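Local coordinates for protein anti-restriction endonuclease (Enterobacteria phage T4, PDB 3WX4) that mimics DNA, blocks DNA binding by the bacterial histone-like protein H-NS and strongly inhibits the host McrA endonuclease, helping the phage evade restriction, at residues K76-M79 with I80-D84; E19-Y22 with K23-N27; P26-Y29 with H30-N34; P67-I71 with D72-K76. One frame throughout, in Å; residues are numbered along the deposited sequence.

Interaction 1: residues K76-M79 with I80-D84; sequences KTIM and IYVHD
Thr77 and Tyr81, one helical turn apart, run side by side and form the closely packed part of this contact. The Thr77 methyl CG2, anti to its own backbone N (the OG1 torsion is -63°), touches Tyr81 CE2 at 3.6 Å, while Thr77 O lies at the ring edge, in its plane, 3.0 Å from CD2. The other branch, OG1, turns back to bond to Asp73 O, so the threonine is polar on one side and apolar on the other. Beside them Ile78 and Val82 make a buried but lightly touching flank, their CG2 methyls 4.1 Å apart. Branched aliphatic residues suit it because their methyls lie close to the backbone and fill space beside it.

The other side is more exposed to solvent, above all at Ile80 and His83. Met79, bent at both chi2 and chi3, curls its CE to 3.6 Å from His83 NE2, and Ile80 CG1 comes to 3.4 Å from Lys76 O. Regular i to i+4 bonds run beneath, the straightest from His83 N to Met79 O (2.8 Å, 171° at the hydrogen).

Tyr81 and Val82 pack on Leu36 of helix 26-43, whereas Ile78 and Met79 lean on Phe13 of strand 2-14.

Interaction 2: residues E19-Y22 with K23-N27; sequences EKLY and KFLPN
With CG anti to the backbone N in both Leu21 (chi1 -178°) and Tyr22 (165°), the torsions bring Leu21 CD1 to Leu25 and Tyr22 CD1 to Pro26, one turn ahead, although both side chains leave the backbone pointing away from those residues. This is a tight corner between two consecutive helices: helix 16-24 frays here, and Leu25, at the N-cap position, passes the chain to helix 26-43.

The leucines meet through their CD1 methyls at 4.1 Å, a slanting contact that carries the apolar side of the helix into the turn. Tyr22 meets Pro26 at nearly a right angle, CD1 of the ring standing 4.1 Å from CB. Proline suits the first turn of a helix because it needs no amide hydrogen there, and its fixed ring helps set the start of the new helix.

Outside the pair, Tyr22 packs edge-to-face with Tyr29, while Leu21 and Leu25 touch Tyr90 of helix 88-91. On the outer side, Lys23 lays its aliphatic CG 3.3 Å from Glu19 O, leaving the long chain to carry its ammonium outward, as suits an exposed position.

The backbone bonds weaken at the same point. Lys23 N still reaches Glu19 O, but Phe24 N makes a weak bond to Lys20 O and a better one to Leu21 O. That last carbonyl is gripped twice: Phe24 N approaches from above its plane at 3.1 Å, whereas Leu25 N comes nearly head-on to Leu21 O at 2.6 Å.

Interaction 3: residues P26-Y29 with H30-N34; sequences PNLY and HSIVN
The phenol ring of Tyr29 carries Val33 CG2 over one face, a CH-pi contact with that methyl 3.8 Å from the ring centroid and 29° off the normal, and has Pro26 O in plane at its edge. This i to i+4 pairing belongs to the first turns of helix 26-43. An aromatic residue suits the buried flank, since its broad face accepts a valine methyl while its hydroxyl can reach a polar group: Tyr29 OH bonds to Gly59 N. The ring swings forward over Val33 because CG is anti to the backbone N (chi1 164°).

The imidazole of His30 is faced by an amide: Asn34 ND2 sits 3.1 Å above its plane, over the centre. That nitrogen is directed at His30 O, 2.7 Å away, which also accepts from Asn34 N on the opposite face of the carbonyl plane.

On the apolar flank Leu28 CG meets Ile32 CD1 at 3.8 Å, and Ile32 packs further on Leu18 and Leu21 of helix 16-24. Small, polar Ser31 suits the exposed side, where its hydroxyl folds back onto the helix: Ser31 N and Ser31 OG reach Asn27 O from opposite faces of its plane, each at 3.2 Å.

Interaction 4: residues P67-I71 with D72-K76; sequences PGKNI and DDVLK
Asn70 caps the N-terminus of helix 71-84: its side-chain OD1 accepts from Asp72 N at 3.0 Å, the donor tilted 34° from the amide's carbonyl plane. With CG anti to the Asn70 backbone N (chi1 -170°), the short amide turns back over the first turn, where amide hydrogens lack helical partners. Asparagine suits the place, being just long enough to stand in for a missing carbonyl. Its own backbone O takes up the regular pattern, accepting from Val74 N at 3.2 Å.

A water ties the cap to the acid behind it, donating to Asp73 OD2 and accepting from Asn70 N at 2.9 Å. Carboxylates on Asp72 and Asp73 fit this end, where they would be expected to interact favourably with the helix dipole. Lys69 NZ, salt-bridged to Asp46, also donates to a second water, which in turn donates a weak bond to Asp73 O.

Farther out the contact is apolar. Bent at chi2, Lys69 lays its CG 3.6 Å from Val74 CG2, using its methylenes as a hydrophobic arm. Ile71 CD1 reaches Val74 CB at 4.2 Å and lies more loosely near Leu75 CD2.

Beneath the helix start, Ile71 and Val74 rest on Val63 of strand 60-65 and Leu75 on Phe13 of strand 2-14, while Ile2 of the second subunit packs against Ile71 and Leu75.

How the interactions relate
Along the chain the order is interaction 2, interaction 3, interaction 4, interaction 1. Interactions 2 and 3 share Pro26 and Asn27, with centres about 8 Å apart, and join helix 16-24 to the start of helix 26-43; Leu21 CD2 packs on Tyr29 CA at 3.8 Å. Interactions 4 and 1 follow one another on helix 71-84, sharing Lys76, with centres about 13 Å apart. The two pairs are farther from each other: interactions 2 and 4 have centres about 27 Å apart, on opposite sides of the chain's centre. Interaction 4 thus marks the N-terminal end of helix 71-84 near the second subunit, whereas interaction 2 marks the distant helical corner.

Interaction 1: residues K76-M79 with I80-D84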
loop_
_atom_site.group_PDB
_atom_site.type_symbol
_atom_site.label_atom_id
_atom_site.label_comp_id
_atom_site.label_asym_id
_atom_site.label_seq_id
_atom_site.Cartn_x
_atom_site.Cartn_y
_atom_site.Cartn_z
ATOM N N LYS A 76 14.135 3.067 6.372
ATOM C CA LYS A 76 14.456 3.603 7.666
ATOM C C LYS A 76 13.293 3.397 8.599
ATOM O O LYS A 76 13.472 3.119 9.787
ATOM C CB LYS A 76 14.727 5.117 7.595
ATOM C CG LYS A 76 16.158 5.529 7.297
ATOM C CD LYS A 76 16.228 7.086 7.422
ATOM C CE LYS A 76 17.635 7.657 7.157
ATOM N NZ LYS A 76 17.607 9.185 7.226
ATOM N N THR A 77 12.091 3.603 8.075
ATOM C CA THR A 77 10.906 3.455 8.888
ATOM C C THR A 77 10.791 1.974 9.318
ATOM O O THR A 77 10.532 1.670 10.475
ATOM C CB THR A 77 9.661 3.864 8.094
ATOM O OG1 THR A 77 9.749 5.254 7.755
ATOM C CG2 THR A 77 8.373 3.656 8.938
ATOM N N ILE A 78 10.971 1.070 8.368
ATOM C CA ILE A 78 10.867 -0.362 8.696
ATOM C C ILE A 78 11.865 -0.689 9.818
ATOM O O ILE A 78 11.501 -1.289 10.830
ATOM C CB ILE A 78 11.161 -1.218 7.449
ATOM C CG1 ILE A 78 10.048 -1.046 6.412
ATOM C CG2 ILE A 78 11.294 -2.739 7.850
ATOM C CD1 ILE A 78 10.442 -1.591 5.069
ATOM N N MET A 79 13.115 -0.248 9.678
ATOM C CA MET A 79 14.102 -0.564 10.702
ATOM C C MET A 79 13.797 0.015 12.044
ATOM O O MET A 79 14.098 -0.607 13.055
ATOM C CB MET A 79 15.512 -0.192 10.255
ATOM C CG MET A 79 15.930 -0.942 9.003
ATOM S SD MET A 79 15.761 -2.814 9.300
ATOM C CE MET A 79 16.741 -2.960 10.790
ATOM N N ILE A 80 13.194 1.206 12.096
ATOM C CA ILE A 80 12.836 1.759 13.409
ATOM C C ILE A 80 11.892 0.788 14.134
ATOM O O ILE A 80 12.022 0.528 15.328
ATOM C CB ILE A 80 12.132 3.149 13.266
ATOM C CG1 ILE A 80 13.200 4.232 13.040
ATOM C CG2 ILE A 80 11.336 3.473 14.522
ATOM C CD1 ILE A 80 12.664 5.523 12.373
ATOM N N TYR A 81 10.903 0.283 13.406
ATOM C CA TYR A 81 9.962 -0.671 13.999
ATOM C C TYR A 81 10.682 -1.952 14.366
ATOM O O TYR A 81 10.443 -2.494 15.423
ATOM C CB TYR A 81 8.841 -0.992 13.013
ATOM C CG TYR A 81 7.824 0.104 12.914
ATOM C CD1 TYR A 81 6.577 -0.025 13.525
ATOM C CD2 TYR A 81 8.083 1.251 12.155
ATOM C CE1 TYR A 81 5.586 0.962 13.374
ATOM C CE2 TYR A 81 7.121 2.238 11.996
ATOM C CZ TYR A 81 5.872 2.089 12.601
ATOM O OH TYR A 81 4.897 3.035 12.395
ATOM N N VAL A 82 11.572 -2.431 13.498
ATOM C CA VAL A 82 12.313 -3.675 13.801
ATOM C C VAL A 82 13.169 -3.520 15.066
ATOM O O VAL A 82 13.125 -4.363 15.983
ATOM C CB VAL A 82 13.221 -4.126 12.579
ATOM C CG1 VAL A 82 14.193 -5.304 13.025
ATOM C CG2 VAL A 82 12.343 -4.521 11.402
ATOM N N HIS A 83 13.924 -2.417 15.158
ATOM C CA HIS A 83 14.783 -2.233 16.335
ATOM C C HIS A 83 14.002 -2.208 17.611
ATOM O O HIS A 83 14.506 -2.584 18.687
ATOM C CB HIS A 83 15.602 -0.950 16.219
ATOM C CG HIS A 83 16.594 -0.996 15.112
ATOM N ND1 HIS A 83 17.473 -2.050 14.959
ATOM C CD2 HIS A 83 16.843 -0.139 14.093
ATOM C CE1 HIS A 83 18.221 -1.836 13.887
ATOM N NE2 HIS A 83 17.860 -0.687 13.344
ATOM N N ASP A 84 12.759 -1.761 17.523
ATOM C CA ASP A 84 11.967 -1.702 18.728
ATOM C C ASP A 84 11.742 -3.066 19.389
ATOM O O ASP A 84 11.538 -3.119 20.594
ATOM C CB ASP A 84 10.626 -1.039 18.449
ATOM C CG ASP A 84 9.899 -0.685 19.740
ATOM O OD1 ASP A 84 10.499 0.088 20.534
ATOM O OD2 ASP A 84 8.766 -1.186 19.976
#

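Interaction 2: residues E19-Y22 with K23-N27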
loop_
_atom_site.group_PDB
_atom_site.type_symbol
_atom_site.label_atom_id
_atom_site.label_comp_id
_atom_site.label_asym_id
_atom_site.label_seq_id
_atom_site.Cartn_x
_atom_site.Cartn_y
_atom_site.Cartn_z
ATOM N N GLU A 19 15.937 -12.671 9.823
ATOM C CA GLU A 19 16.259 -13.955 9.201
ATOM C C GLU A 19 16.952 -14.845 10.253
ATOM O O GLU A 19 16.660 -16.041 10.357
ATOM C CB GLU A 19 17.209 -13.790 8.015
ATOM C CG GLU A 19 17.695 -15.120 7.449
ATOM C CD GLU A 19 18.623 -14.946 6.257
ATOM O OE1 GLU A 19 19.568 -14.108 6.405
ATOM O OE2 GLU A 19 18.405 -15.624 5.223
ATOM N N LYS A 20 17.865 -14.283 11.038
ATOM C CA LYS A 20 18.518 -15.075 12.055
ATOM C C LYS A 20 17.546 -15.535 13.152
ATOM O O LYS A 20 17.725 -16.626 13.709
ATOM C CB LYS A 20 19.658 -14.304 12.710
ATOM C CG LYS A 20 20.926 -14.390 11.931
ATOM C CD LYS A 20 21.919 -13.340 12.418
ATOM C CE LYS A 20 23.349 -13.779 12.086
ATOM N NZ LYS A 20 23.754 -15.038 12.870
ATOM N N LEU A 21 16.589 -14.678 13.528
ATOM C CA LEU A 21 15.618 -15.081 14.549
ATOM C C LEU A 21 14.797 -16.277 14.032
ATOM O O LEU A 21 14.503 -17.241 14.789
ATOM C CB LEU A 21 14.667 -13.920 14.871
ATOM C CG LEU A 21 13.644 -14.280 15.974
ATOM C CD1 LEU A 21 14.370 -14.452 17.271
ATOM C CD2 LEU A 21 12.583 -13.197 16.083
ATOM N N TYR A 22 14.413 -16.227 12.765
ATOM C CA TYR A 22 13.653 -17.316 12.182
ATOM C C TYR A 22 14.397 -18.645 12.306
ATOM O O TYR A 22 13.789 -19.724 12.509
ATOM C CB TYR A 22 13.367 -17.057 10.700
ATOM C CG TYR A 22 12.903 -18.295 9.953
ATOM C CD1 TYR A 22 11.552 -18.742 10.020
ATOM C CD2 TYR A 22 13.786 -19.043 9.213
ATOM C CE1 TYR A 22 11.150 -19.920 9.355
ATOM C CE2 TYR A 22 13.390 -20.214 8.534
ATOM C CZ TYR A 22 12.069 -20.654 8.614
ATOM O OH TYR A 22 11.679 -21.838 7.966
ATOM N N LYS A 23 15.714 -18.600 12.111
ATOM C CA LYS A 23 16.528 -19.827 12.164
ATOM C C LYS A 23 16.591 -20.458 13.552
ATOM O O LYS A 23 16.794 -21.630 13.685
ATOM C CB LYS A 23 17.976 -19.514 11.712
ATOM C CG LYS A 23 18.019 -19.085 10.219
ATOM C CD LYS A 23 19.390 -18.512 9.813
ATOM C CE LYS A 23 20.490 -19.552 9.743
ATOM N NZ LYS A 23 21.867 -18.892 9.699
ATOM N N PHE A 24 16.398 -19.652 14.577
ATOM C CA PHE A 24 16.518 -20.061 15.951
ATOM C C PHE A 24 15.140 -20.171 16.656
ATOM O O PHE A 24 14.853 -21.195 17.330
ATOM C CB PHE A 24 17.444 -18.985 16.616
ATOM C CG PHE A 24 17.458 -18.987 18.079
ATOM C CD1 PHE A 24 17.411 -20.170 18.794
ATOM C CD2 PHE A 24 17.518 -17.774 18.767
ATOM C CE1 PHE A 24 17.417 -20.146 20.208
ATOM C CE2 PHE A 24 17.530 -17.716 20.130
ATOM C CZ PHE A 24 17.477 -18.887 20.874
ATOM N N LEU A 25 14.279 -19.156 16.519
ATOM C CA LEU A 25 12.964 -19.228 17.232
ATOM C C LEU A 25 11.935 -18.933 16.156
ATOM O O LEU A 25 11.383 -17.830 16.096
ATOM C CB LEU A 25 12.920 -18.172 18.343
ATOM C CG LEU A 25 13.928 -18.303 19.506
ATOM C CD1 LEU A 25 13.870 -17.103 20.396
ATOM C CD2 LEU A 25 13.647 -19.590 20.289
ATOM N N PRO A 26 11.680 -19.908 15.268
ATOM C CA PRO A 26 10.721 -19.654 14.195
ATOM C C PRO A 26 9.358 -19.197 14.601
ATOM O O PRO A 26 8.785 -18.393 13.893
ATOM C CB PRO A 26 10.689 -20.984 13.400
ATOM C CG PRO A 26 11.150 -22.043 14.479
ATOM C CD PRO A 26 12.249 -21.278 15.176
ATOM N N ASN A 27 8.842 -19.711 15.729
ATOM C CA ASN A 27 7.471 -19.326 16.162
ATOM C C ASN A 27 7.433 -17.868 16.628
ATOM O O ASN A 27 6.470 -17.152 16.355
ATOM C CB ASN A 27 6.995 -20.199 17.309
ATOM C CG ASN A 27 6.992 -21.658 16.942
ATOM O OD1 ASN A 27 6.496 -22.044 15.868
ATOM N ND2 ASN A 27 7.562 -22.492 17.832
#

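Interaction 3: residues P26-Y29 with H30-N34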
loop_
_atom_site.group_PDB
_atom_site.type_symbol
_atom_site.label_atom_id
_atom_site.label_comp_id
_atom_site.label_asym_id
_atom_site.label_seq_id
_atom_site.Cartn_x
_atom_site.Cartn_y
_atom_site.Cartn_z
ATOM N N PRO A 26 11.680 -19.908 15.268
ATOM C CA PRO A 26 10.721 -19.654 14.195
ATOM C C PRO A 26 9.358 -19.197 14.601
ATOM O O PRO A 26 8.785 -18.393 13.893
ATOM C CB PRO A 26 10.689 -20.984 13.400
ATOM C CG PRO A 26 11.150 -22.043 14.479
ATOM C CD PRO A 26 12.249 -21.278 15.176
ATOM N N ASN A 27 8.842 -19.711 15.729
ATOM C CA ASN A 27 7.471 -19.326 16.162
ATOM C C ASN A 27 7.433 -17.868 16.628
ATOM O O ASN A 27 6.470 -17.152 16.355
ATOM C CB ASN A 27 6.995 -20.199 17.309
ATOM C CG ASN A 27 6.992 -21.658 16.942
ATOM O OD1 ASN A 27 6.496 -22.044 15.868
ATOM N ND2 ASN A 27 7.562 -22.492 17.832
ATOM N N LEU A 28 8.466 -17.472 17.349
ATOM C CA LEU A 28 8.531 -16.064 17.791
ATOM C C LEU A 28 8.663 -15.222 16.547
ATOM O O LEU A 28 8.003 -14.189 16.376
ATOM C CB LEU A 28 9.731 -15.885 18.709
ATOM C CG LEU A 28 9.916 -14.463 19.227
ATOM C CD1 LEU A 28 8.665 -14.013 19.940
ATOM C CD2 LEU A 28 11.122 -14.440 20.167
ATOM N N TYR A 29 9.500 -15.680 15.627
ATOM C CA TYR A 29 9.682 -14.951 14.388
ATOM C C TYR A 29 8.311 -14.708 13.713
ATOM O O TYR A 29 7.982 -13.600 13.203
ATOM C CB TYR A 29 10.549 -15.769 13.461
ATOM C CG TYR A 29 10.473 -15.275 12.050
ATOM C CD1 TYR A 29 11.287 -14.210 11.607
ATOM C CD2 TYR A 29 9.594 -15.840 11.166
ATOM C CE1 TYR A 29 11.200 -13.737 10.312
ATOM C CE2 TYR A 29 9.482 -15.395 9.846
ATOM C CZ TYR A 29 10.289 -14.329 9.410
ATOM O OH TYR A 29 10.139 -13.912 8.116
ATOM N N HIS A 30 7.505 -15.751 13.666
ATOM C CA HIS A 30 6.213 -15.614 13.002
ATOM C C HIS A 30 5.335 -14.555 13.653
ATOM O O HIS A 30 4.692 -13.742 12.949
ATOM C CB HIS A 30 5.465 -16.972 12.975
ATOM C CG HIS A 30 4.072 -16.865 12.404
ATOM N ND1 HIS A 30 3.798 -17.035 11.062
ATOM C CD2 HIS A 30 2.895 -16.520 12.987
ATOM C CE1 HIS A 30 2.508 -16.804 10.837
ATOM N NE2 HIS A 30 1.940 -16.486 11.994
ATOM N N SER A 31 5.326 -14.545 14.978
ATOM C CA SER A 31 4.542 -13.564 15.772
ATOM C C SER A 31 5.066 -12.169 15.494
ATOM O O SER A 31 4.312 -11.243 15.147
ATOM C CB SER A 31 4.724 -13.790 17.282
ATOM O OG SER A 31 4.368 -15.110 17.622
ATOM N N ILE A 32 6.372 -11.997 15.608
ATOM C CA ILE A 32 6.886 -10.639 15.389
ATOM C C ILE A 32 6.698 -10.141 13.979
ATOM O O ILE A 32 6.260 -9.002 13.757
ATOM C CB ILE A 32 8.367 -10.558 15.756
ATOM C CG1 ILE A 32 8.511 -10.725 17.286
ATOM C CG2 ILE A 32 8.952 -9.270 15.176
ATOM C CD1 ILE A 32 9.941 -10.961 17.783
ATOM N N VAL A 33 6.945 -10.995 12.990
ATOM C CA VAL A 33 6.810 -10.515 11.652
ATOM C C VAL A 33 5.383 -10.147 11.293
ATOM O O VAL A 33 5.129 -9.216 10.497
ATOM C CB VAL A 33 7.359 -11.547 10.675
ATOM C CG1 VAL A 33 6.770 -11.366 9.345
ATOM C CG2 VAL A 33 8.836 -11.390 10.629
ATOM N N ASN A 34 4.428 -10.856 11.884
ATOM C CA ASN A 34 3.060 -10.522 11.504
ATOM C C ASN A 34 2.561 -9.219 12.206
ATOM O O ASN A 34 1.742 -8.504 11.636
ATOM C CB ASN A 34 2.164 -11.748 11.719
ATOM C CG ASN A 34 2.297 -12.768 10.544
ATOM O OD1 ASN A 34 1.646 -12.599 9.473
ATOM N ND2 ASN A 34 3.193 -13.782 10.701
#

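Interaction 4: residues P67-I71 with D72-K76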
loop_
_atom_site.group_PDB
_atom_site.type_symbol
_atom_site.label_atom_id
_atom_site.label_comp_id
_atom_site.label_asym_id
_atom_site.label_seq_id
_atom_site.Cartn_x
_atom_site.Cartn_y
_atom_site.Cartn_z
ATOM N N PRO A 67 3.986 5.989 -5.576
ATOM C CA PRO A 67 4.706 6.897 -6.486
ATOM C C PRO A 67 5.157 8.135 -5.677
ATOM O O PRO A 67 4.423 8.644 -4.811
ATOM C CB PRO A 67 3.653 7.226 -7.559
ATOM C CG PRO A 67 2.710 6.013 -7.542
ATOM C CD PRO A 67 2.604 5.753 -6.041
ATOM N N GLY A 68 6.392 8.545 -5.883
ATOM C CA GLY A 68 6.889 9.710 -5.181
ATOM C C GLY A 68 7.424 9.438 -3.782
ATOM O O GLY A 68 7.883 10.384 -3.091
ATOM N N LYS A 69 7.357 8.177 -3.332
ATOM C CA LYS A 69 7.886 7.862 -2.017
ATOM C C LYS A 69 9.295 7.331 -2.229
ATOM O O LYS A 69 9.534 6.476 -3.094
ATOM C CB LYS A 69 7.038 6.803 -1.280
ATOM C CG LYS A 69 7.629 6.396 0.076
ATOM C CD LYS A 69 7.550 7.492 1.166
ATOM C CE LYS A 69 8.160 7.056 2.491
ATOM N NZ LYS A 69 7.784 7.894 3.697
ATOM N N ASN A 70 10.216 7.836 -1.413
ATOM C CA ASN A 70 11.626 7.462 -1.472
ATOM C C ASN A 70 11.843 6.087 -0.814
ATOM O O ASN A 70 11.664 5.964 0.384
ATOM C CB ASN A 70 12.438 8.495 -0.698
ATOM C CG ASN A 70 13.916 8.335 -0.911
ATOM O OD1 ASN A 70 14.429 7.224 -1.128
ATOM N ND2 ASN A 70 14.632 9.459 -0.840
ATOM N N ILE A 71 12.264 5.091 -1.574
ATOM C CA ILE A 71 12.460 3.760 -0.990
ATOM C C ILE A 71 13.356 3.816 0.240
ATOM O O ILE A 71 13.046 3.212 1.255
ATOM C CB ILE A 71 13.043 2.764 -2.020
ATOM C CG1 ILE A 71 13.086 1.330 -1.437
ATOM C CG2 ILE A 71 14.430 3.183 -2.388
ATOM C CD1 ILE A 71 11.747 0.880 -0.881
ATOM N N ASP A 72 14.447 4.581 0.196
ATOM C CA ASP A 72 15.323 4.625 1.366
ATOM C C ASP A 72 14.640 5.155 2.613
ATOM O O ASP A 72 14.986 4.750 3.746
ATOM C CB ASP A 72 16.600 5.390 1.027
ATOM C CG ASP A 72 17.332 4.744 -0.129
ATOM O OD1 ASP A 72 17.601 3.520 -0.043
ATOM O OD2 ASP A 72 17.613 5.426 -1.147
ATOM N N ASP A 73 13.665 6.045 2.449
ATOM C CA ASP A 73 12.954 6.489 3.644
ATOM C C ASP A 73 12.095 5.331 4.199
ATOM O O ASP A 73 11.915 5.211 5.428
ATOM C CB ASP A 73 12.040 7.683 3.358
ATOM C CG ASP A 73 12.843 8.963 3.022
ATOM O OD1 ASP A 73 13.915 9.172 3.660
ATOM O OD2 ASP A 73 12.391 9.722 2.128
ATOM N N VAL A 74 11.544 4.528 3.297
ATOM C CA VAL A 74 10.719 3.403 3.721
ATOM C C VAL A 74 11.579 2.436 4.541
ATOM O O VAL A 74 11.154 1.966 5.589
ATOM C CB VAL A 74 10.104 2.619 2.518
ATOM C CG1 VAL A 74 9.346 1.360 3.059
ATOM C CG2 VAL A 74 9.107 3.534 1.707
ATOM N N LEU A 75 12.799 2.170 4.093
ATOM C CA LEU A 75 13.639 1.242 4.833
ATOM C C LEU A 75 13.956 1.755 6.216
ATOM O O LEU A 75 14.021 0.996 7.150
ATOM C CB LEU A 75 14.910 0.932 4.042
ATOM C CG LEU A 75 14.586 0.411 2.620
ATOM C CD1 LEU A 75 15.888 0.113 1.874
ATOM C CD2 LEU A 75 13.705 -0.838 2.665
ATOM N N LYS A 76 14.135 3.067 6.372
ATOM C CA LYS A 76 14.456 3.603 7.666
ATOM C C LYS A 76 13.293 3.397 8.599
ATOM O O LYS A 76 13.472 3.119 9.787
ATOM C CB LYS A 76 14.727 5.117 7.595
ATOM C CG LYS A 76 16.158 5.529 7.297
ATOM C CD LYS A 76 16.228 7.086 7.422
ATOM C CE LYS A 76 17.635 7.657 7.157
ATOM N NZ LYS A 76 17.607 9.185 7.226
HETATM O O HOH W 1 8.552 5.899 5.344
HETATM O O HOH W 2 9.821 10.232 0.237
#